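Local coordinates for protein leucine aminopeptidase (Parabacteroides distasonis, PDB 3TC8) that is probably a zinc-dependent aminopeptidase of the M28 peptidase family, binding a zinc ion that is seen in the crystal, at residues T208-A219 and P261-P270. Sequence-based numbering, arbitrary orientation. Where two conformers were deposited one is given.
Sequences TFFKEQQSLRAA and PSIDIINYDP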
ATOM      1  N   THR A 208       4.734  11.954  -8.105  1.00 10.11           N
ATOM      2  CA  THR A 208       4.694  11.589  -9.506  1.00 10.51           C
ATOM      3  C   THR A 208       4.663  10.081  -9.641  1.00 10.17           C
ATOM      4  O   THR A 208       5.640   9.419  -9.307  1.00 10.94           O
ATOM      5  CB  THR A 208       5.862  12.212 -10.268  1.00 11.25           C
ATOM      6  OG1 THR A 208       7.115  11.893  -9.666  1.00 12.40           O
ATOM      7  CG2 THR A 208       5.724  13.721 -10.366  1.00 14.06           C
ATOM      8  N   PHE A 209       3.547   9.574 -10.161  1.00  9.17           N
ATOM      9  CA  PHE A 209       3.345   8.162 -10.366  1.00  8.84           C
ATOM     10  C   PHE A 209       3.646   7.827 -11.823  1.00  9.70           C
ATOM     11  O   PHE A 209       2.909   8.233 -12.736  1.00 10.67           O
ATOM     12  CB  PHE A 209       1.899   7.746 -10.044  1.00  8.98           C
ATOM     13  CG  PHE A 209       1.380   8.284  -8.725  1.00  8.77           C
ATOM     14  CD1 PHE A 209       2.099   8.195  -7.551  1.00  8.97           C
ATOM     15  CD2 PHE A 209       0.118   8.875  -8.664  1.00  8.89           C
ATOM     16  CE1 PHE A 209       1.610   8.667  -6.353  1.00  8.55           C
ATOM     17  CE2 PHE A 209      -0.383   9.335  -7.457  1.00  9.63           C
ATOM     18  CZ  PHE A 209       0.350   9.253  -6.312  1.00  9.30           C
ATOM     19  N   PHE A 210       4.767   7.127 -12.052  1.00  9.60           N
ATOM     20  CA  PHE A 210       5.136   6.685 -13.382  1.00  9.86           C
ATOM     21  C   PHE A 210       4.630   5.259 -13.583  1.00  9.83           C
ATOM     22  O   PHE A 210       4.212   4.557 -12.662  1.00 10.25           O
ATOM     23  CB  PHE A 210       6.671   6.746 -13.526  1.00 10.06           C
ATOM     24  CG  PHE A 210       7.239   8.124 -13.694  1.00 10.62           C
ATOM     25  CD1 PHE A 210       7.364   9.001 -12.626  1.00 11.70           C
ATOM     26  CD2 PHE A 210       7.633   8.535 -14.938  1.00 12.93           C
ATOM     27  CE1 PHE A 210       7.889  10.244 -12.799  1.00 12.36           C
ATOM     28  CE2 PHE A 210       8.158   9.819 -15.116  1.00 14.00           C
ATOM     29  CZ  PHE A 210       8.294  10.647 -14.053  1.00 14.45           C
ATOM     30  N   LYS A 211       4.649   4.833 -14.847  1.00 10.49           N
ATOM     31  CA  LYS A 211       4.213   3.473 -15.168  1.00 10.12           C
ATOM     32  C   LYS A 211       5.365   2.515 -14.797  1.00 11.13           C
ATOM     33  O   LYS A 211       6.421   2.484 -15.468  1.00 12.06           O
ATOM     34  CB  LYS A 211       3.837   3.375 -16.640  1.00 11.03           C
ATOM     35  CG  LYS A 211       2.725   4.318 -17.032  1.00 11.36           C
ATOM     36  CD  LYS A 211       2.389   4.192 -18.489  1.00 12.73           C
ATOM     37  CE  LYS A 211       1.425   5.202 -18.966  1.00 15.22           C
ATOM     38  NZ  LYS A 211       1.205   5.036 -20.454  1.00 17.85           N
ATOM     39  N   GLU A 212       5.191   1.789 -13.699  1.00  9.99           N
ATOM     40  CA  GLU A 212       6.298   1.015 -13.145  1.00 10.36           C
ATOM     41  C   GLU A 212       6.552  -0.244 -13.980  1.00 10.24           C
ATOM     42  O   GLU A 212       5.637  -0.829 -14.526  1.00 10.12           O
ATOM     43  CB  GLU A 212       5.941   0.767 -11.665  1.00 10.18           C
ATOM     44  CG  GLU A 212       6.984   0.051 -10.842  1.00 10.70           C
ATOM     45  CD  GLU A 212       7.030  -1.448 -11.018  1.00  9.70           C
ATOM     46  OE1 GLU A 212       5.942  -2.052 -11.151  1.00 10.25           O
ATOM     47  OE2 GLU A 212       8.165  -2.020 -11.016  1.00 11.32           O
ATOM     48  N   GLN A 213       7.807  -0.661 -14.052  1.00 10.19           N
ATOM     49  CA  GLN A 213       8.179  -1.707 -15.033  1.00 10.23           C
ATOM     50  C   GLN A 213       7.564  -3.061 -14.765  1.00  9.98           C
ATOM     51  O   GLN A 213       7.063  -3.690 -15.690  1.00 10.99           O
ATOM     52  CB  GLN A 213       9.694  -1.868 -15.124  1.00 11.42           C
ATOM     53  CG  GLN A 213      10.356  -0.752 -15.839  1.00 12.88           C
ATOM     54  CD  GLN A 213       9.935  -0.627 -17.262  1.00 15.28           C
ATOM     55  OE1 GLN A 213       9.803  -1.620 -17.961  1.00 17.08           O
ATOM     56  NE2 GLN A 213       9.583   0.601 -17.658  1.00 20.71           N
ATOM     57  N   GLN A 214       7.547  -3.515 -13.494  1.00  9.80           N
ATOM     58  CA  GLN A 214       6.973  -4.828 -13.230  1.00  9.83           C
ATOM     59  C   GLN A 214       5.460  -4.833 -13.501  1.00  9.95           C
ATOM     60  O   GLN A 214       4.900  -5.805 -14.008  1.00 10.46           O
ATOM     61  CB  GLN A 214       7.232  -5.284 -11.805  1.00 10.13           C
ATOM     62  CG  GLN A 214       8.717  -5.377 -11.476  1.00 11.39           C
ATOM     63  CD  GLN A 214       8.951  -6.186 -10.216  1.00 11.70           C
ATOM     64  OE1 GLN A 214       9.030  -7.422 -10.272  1.00 14.35           O
ATOM     65  NE2 GLN A 214       9.054  -5.525  -9.077  1.00 12.89           N
ATOM     66  N   SER A 215       4.825  -3.697 -13.194  1.00  9.79           N
ATOM     67  CA  SER A 215       3.413  -3.477 -13.447  1.00  9.11           C
ATOM     68  C   SER A 215       3.115  -3.555 -14.929  1.00  9.18           C
ATOM     69  O   SER A 215       2.127  -4.163 -15.350  1.00  9.97           O
ATOM     70  CB  SER A 215       3.049  -2.078 -12.903  1.00  9.08           C
ATOM     71  OG  SER A 215       3.251  -1.948 -11.517  1.00  9.44           O
ATOM     72  N   LEU A 216       3.925  -2.869 -15.736  1.00  9.47           N
ATOM     73  CA  LEU A 216       3.757  -2.933 -17.186  1.00  9.83           C
ATOM     74  C   LEU A 216       3.981  -4.333 -17.746  1.00 10.36           C
ATOM     75  O   LEU A 216       3.239  -4.811 -18.589  1.00 10.84           O
ATOM     76  CB  LEU A 216       4.720  -1.958 -17.844  1.00 10.36           C
ATOM     77  CG  LEU A 216       4.398  -0.476 -17.821  1.00 10.94           C
ATOM     78  CD1 LEU A 216       5.620   0.340 -18.197  1.00 12.32           C
ATOM     79  CD2 LEU A 216       3.166  -0.173 -18.640  1.00 11.90           C
ATOM     80  N   ARG A 217       5.043  -4.993 -17.279  1.00 10.07           N
ATOM     81  CA  ARG A 217       5.330  -6.313 -17.803  1.00 10.57           C
ATOM     82  C   ARG A 217       4.226  -7.313 -17.510  1.00 10.46           C
ATOM     83  O   ARG A 217       3.877  -8.133 -18.371  1.00 12.18           O
ATOM     84  CB  ARG A 217       6.678  -6.808 -17.300  1.00 10.43           C
ATOM     85  CG  ARG A 217       7.294  -7.957 -18.121  1.00 11.55           C
ATOM     86  CD  ARG A 217       7.820  -7.495 -19.488  1.00 11.67           C
ATOM     87  NE  ARG A 217       8.684  -8.488 -20.093  1.00 12.62           N
ATOM     88  CZ  ARG A 217       8.297  -9.556 -20.792  1.00 13.82           C
ATOM     89  NH1 ARG A 217       7.028  -9.745 -21.092  1.00 15.05           N
ATOM     90  NH2 ARG A 217       9.219 -10.444 -21.182  1.00 14.09           N
ATOM     91  N   ALA A 218       3.669  -7.263 -16.302  1.00 10.84           N
ATOM     92  CA  ALA A 218       2.632  -8.196 -15.880  1.00 10.72           C
ATOM     93  C   ALA A 218       1.222  -7.770 -16.242  1.00 10.12           C
ATOM     94  O   ALA A 218       0.350  -8.616 -16.283  1.00 11.83           O
ATOM     95  CB  ALA A 218       2.662  -8.395 -14.354  1.00 12.51           C
ATOM     96  N   ALA A 219       0.986  -6.475 -16.401  1.00 10.00           N
ATOM     97  CA  ALA A 219      -0.372  -5.921 -16.296  1.00  9.87           C
ATOM     98  C   ALA A 219      -0.481  -4.618 -17.038  1.00 10.35           C
ATOM     99  O   ALA A 219      -1.157  -3.681 -16.616  1.00 10.34           O
ATOM    100  CB  ALA A 219      -0.757  -5.765 -14.845  1.00 11.24           C
ATOM    101  N   PRO A 261      -2.515 -10.372 -12.144  1.00 11.50           N
ATOM    102  CA  PRO A 261      -1.851  -9.212 -12.748  1.00 10.78           C
ATOM    103  C   PRO A 261      -2.066  -7.976 -11.867  1.00 10.44           C
ATOM    104  O   PRO A 261      -3.209  -7.606 -11.639  1.00 11.22           O
ATOM    105  CB  PRO A 261      -2.524  -9.062 -14.125  1.00 12.10           C
ATOM    106  CG  PRO A 261      -3.103 -10.445 -14.402  1.00 15.45           C
ATOM    107  CD  PRO A 261      -3.535 -10.948 -13.041  1.00 12.90           C
ATOM    108  N   SER A 262      -0.972  -7.352 -11.444  1.00  9.73           N
ATOM    109  CA  SER A 262      -1.051  -6.288 -10.430  1.00  9.00           C
ATOM    110  C   SER A 262      -0.125  -5.159 -10.783  1.00  9.14           C
ATOM    111  O   SER A 262       0.953  -5.359 -11.378  1.00 10.61           O
ATOM    112  CB  SER A 262      -0.741  -6.829  -9.048  1.00  9.76           C
ATOM    113  OG  SER A 262      -1.597  -7.855  -8.652  1.00 10.58           O
ATOM    114  N   ILE A 263      -0.533  -3.957 -10.402  1.00  8.47           N
ATOM    115  CA  ILE A 263       0.238  -2.763 -10.626  1.00  7.95           C
ATOM    116  C   ILE A 263       0.547  -2.063  -9.303  1.00  8.08           C
ATOM    117  O   ILE A 263      -0.126  -2.279  -8.279  1.00  8.77           O
ATOM    118  CB  ILE A 263      -0.502  -1.803 -11.576  1.00  9.02           C
ATOM    119  CG1 ILE A 263      -1.683  -1.083 -10.910  1.00  9.81           C
ATOM    120  CG2 ILE A 263      -0.931  -2.540 -12.866  1.00 10.17           C
ATOM    121  CD1 ILE A 263      -2.205   0.102 -11.724  1.00 11.26           C
ATOM    122  N   ASP A 264       1.545  -1.177  -9.372  1.00  8.25           N
ATOM    123  CA  ASP A 264       1.962  -0.346  -8.246  1.00  7.87           C
ATOM    124  C   ASP A 264       1.819   1.101  -8.597  1.00  8.23           C
ATOM    125  O   ASP A 264       2.420   1.535  -9.597  1.00  8.75           O
ATOM    126  CB  ASP A 264       3.418  -0.676  -7.886  1.00  8.41           C
ATOM    127  CG  ASP A 264       3.868  -0.171  -6.547  1.00  8.84           C
ATOM    128  OD1 ASP A 264       3.134   0.490  -5.797  1.00  9.18           O
ATOM    129  OD2 ASP A 264       5.088  -0.484  -6.223  1.00  9.88           O
ATOM    130  N   ILE A 265       1.020   1.834  -7.820  1.00  7.81           N
ATOM    131  CA  ILE A 265       0.903   3.280  -7.900  1.00  7.61           C
ATOM    132  C   ILE A 265       1.774   3.800  -6.769  1.00  7.27           C
ATOM    133  O   ILE A 265       1.446   3.623  -5.589  1.00  7.91           O
ATOM    134  CB  ILE A 265      -0.564   3.748  -7.739  1.00  8.52           C
ATOM    135  CG1 ILE A 265      -1.484   3.081  -8.775  1.00  8.63           C
ATOM    136  CG2 ILE A 265      -0.640   5.270  -7.799  1.00  9.38           C
ATOM    137  CD1 ILE A 265      -2.924   3.428  -8.671  1.00  9.33           C
ATOM    138  N   ILE A 266       2.883   4.438  -7.127  1.00  8.12           N
ATOM    139  CA  ILE A 266       3.953   4.790  -6.190  1.00  8.68           C
ATOM    140  C   ILE A 266       4.701   5.994  -6.671  1.00  8.30           C
ATOM    141  O   ILE A 266       5.032   6.101  -7.848  1.00  8.94           O
ATOM    142  CB  ILE A 266       4.900   3.570  -5.942  1.00  8.71           C
ATOM    143  CG1 ILE A 266       6.038   3.952  -4.995  1.00 10.10           C
ATOM    144  CG2 ILE A 266       5.435   2.968  -7.231  1.00  9.94           C
ATOM    145  CD1 ILE A 266       6.808   2.756  -4.442  1.00 11.50           C
ATOM    146  N   ASN A 267       4.975   6.908  -5.762  1.00  8.68           N
ATOM    147  CA  ASN A 267       5.789   8.084  -6.080  0.50  9.18           C
ATOM    148  C   ASN A 267       7.207   7.638  -6.473  1.00  9.67           C
ATOM    149  O   ASN A 267       7.912   7.014  -5.675  1.00 10.90           O
ATOM    150  CB  ASN A 267       5.759   8.978  -4.837  0.50 10.13           C
ATOM    151  CG  ASN A 267       6.357  10.363  -5.058  0.50  9.46           C
ATOM    152  OD1 ASN A 267       6.774  10.729  -6.178  0.50 10.21           O
ATOM    153  ND2 ASN A 267       6.401  11.144  -3.976  0.50 11.26           N
ATOM    154  N   TYR A 268       7.614   7.965  -7.697  1.00  9.64           N
ATOM    155  CA  TYR A 268       8.912   7.665  -8.227  1.00 10.37           C
ATOM    156  C   TYR A 268       9.518   8.933  -8.777  1.00 11.22           C
ATOM    157  O   TYR A 268       8.860   9.696  -9.475  1.00 12.88           O
ATOM    158  CB  TYR A 268       8.787   6.645  -9.369  1.00 11.15           C
ATOM    159  CG  TYR A 268      10.057   6.347 -10.117  1.00 12.04           C
ATOM    160  CD1 TYR A 268      11.042   5.534  -9.572  1.00 13.73           C
ATOM    161  CD2 TYR A 268      10.240   6.818 -11.409  1.00 13.00           C
ATOM    162  CE1 TYR A 268      12.214   5.238 -10.283  1.00 15.95           C
ATOM    163  CE2 TYR A 268      11.392   6.534 -12.126  1.00 16.06           C
ATOM    164  CZ  TYR A 268      12.372   5.736 -11.572  1.00 16.13           C
ATOM    165  OH  TYR A 268      13.525   5.422 -12.263  1.00 21.35           O
ATOM    166  N   ASP A 269      10.808   9.125  -8.522  1.00 13.13           N
ATOM    167  CA  ASP A 269      11.565  10.257  -9.048  1.00 15.57           C
ATOM    168  C   ASP A 269      12.701   9.762  -9.903  1.00 16.78           C
ATOM    169  O   ASP A 269      13.650   9.256  -9.331  1.00 18.52           O
ATOM    170  CB  ASP A 269      12.132  11.045  -7.903  1.00 17.53           C
ATOM    171  CG  ASP A 269      12.896  12.298  -8.366  1.00 20.54           C
ATOM    172  OD1 ASP A 269      13.194  12.441  -9.592  1.00 24.14           O
ATOM    173  OD2 ASP A 269      13.165  13.098  -7.480  1.00 24.73           O
ATOM    174  N   PRO A 270      12.645   9.916 -11.254  1.00 18.03           N
ATOM    175  CA  PRO A 270      13.650   9.310 -12.193  1.00 19.74           C
ATOM    176  C   PRO A 270      15.063   9.848 -12.101  1.00 21.83           C
ATOM    177  O   PRO A 270      16.007   9.271 -12.684  1.00 23.71           O
ATOM    178  CB  PRO A 270      13.124   9.697 -13.571  1.00 20.86           C
ATOM    179  CG  PRO A 270      12.077  10.747 -13.315  1.00 22.15           C
ATOM    180  CD  PRO A 270      11.527  10.543 -11.981  1.00 18.27           C
TER
HETATM  181  O   HOH W   1       8.449  12.540  -7.204  1.00 29.52           O
HETATM  182  O   HOH W   2       3.269   4.123 -10.144  1.00  9.71           O
HETATM  183  O   HOH W   3       6.054   5.142 -10.226  1.00 10.52           O
HETATM  184  O   HOH W   4       2.461   1.437 -12.459  1.00 10.31           O
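S215 meets D264 where the N-terminal turn of helix 213-233 runs against strand 262-266, an edge strand of the mixed sheet in this M28 zinc-exopeptidase fold. The two run nearly antiparallel, at 154°, and this is the tight end. S215 OG takes the backbone N-H of D264 at 2.8 Å, along a bent path, and donates its own hydrogen bond to E212 OE1 at 2.7 Å, on the anti lone pair. E212 is the helix N-cap: with CG anti to the backbone N (chi1 -176°) and the chain bent at chi2, the carboxylate folds back over the first turn; OE1 accepts from S215 N and OE2 from Q214 N, each amide lying out of the carboxylate plane. H251 NE2 and I247 N hydrogen-bond to the same carboxylate. An alanine in place of E212 would probably leave the two amides uncapped and S215 OG without the acceptor that helps to fix its rotation toward D264. Further along the helix, A219 CB packs on I263 CG2.

Ahead of the helix the backbones stand apart and waters bridge them: water 4 joins E212 N to D264 O, water 2 joins F210 O with D264 O and I266 N, and water 3 joins F210 N with I266 O. Beside this wet seam, I265 CG2 sits over one face of the F209 ring, 3.8 Å from its centroid. On the more exposed side, Y268 turns its ring edge toward the face of F210, planes at 79°, with P270 CD against F210 CE1. The chains close up again at T208, whose O accepts Y268 N at 2.9 Å. T208 N donates to N267 OD1 from above the amide plane, in a nearly straight bond, and T208 OG1 donates to Y268 O at 2.8 Å.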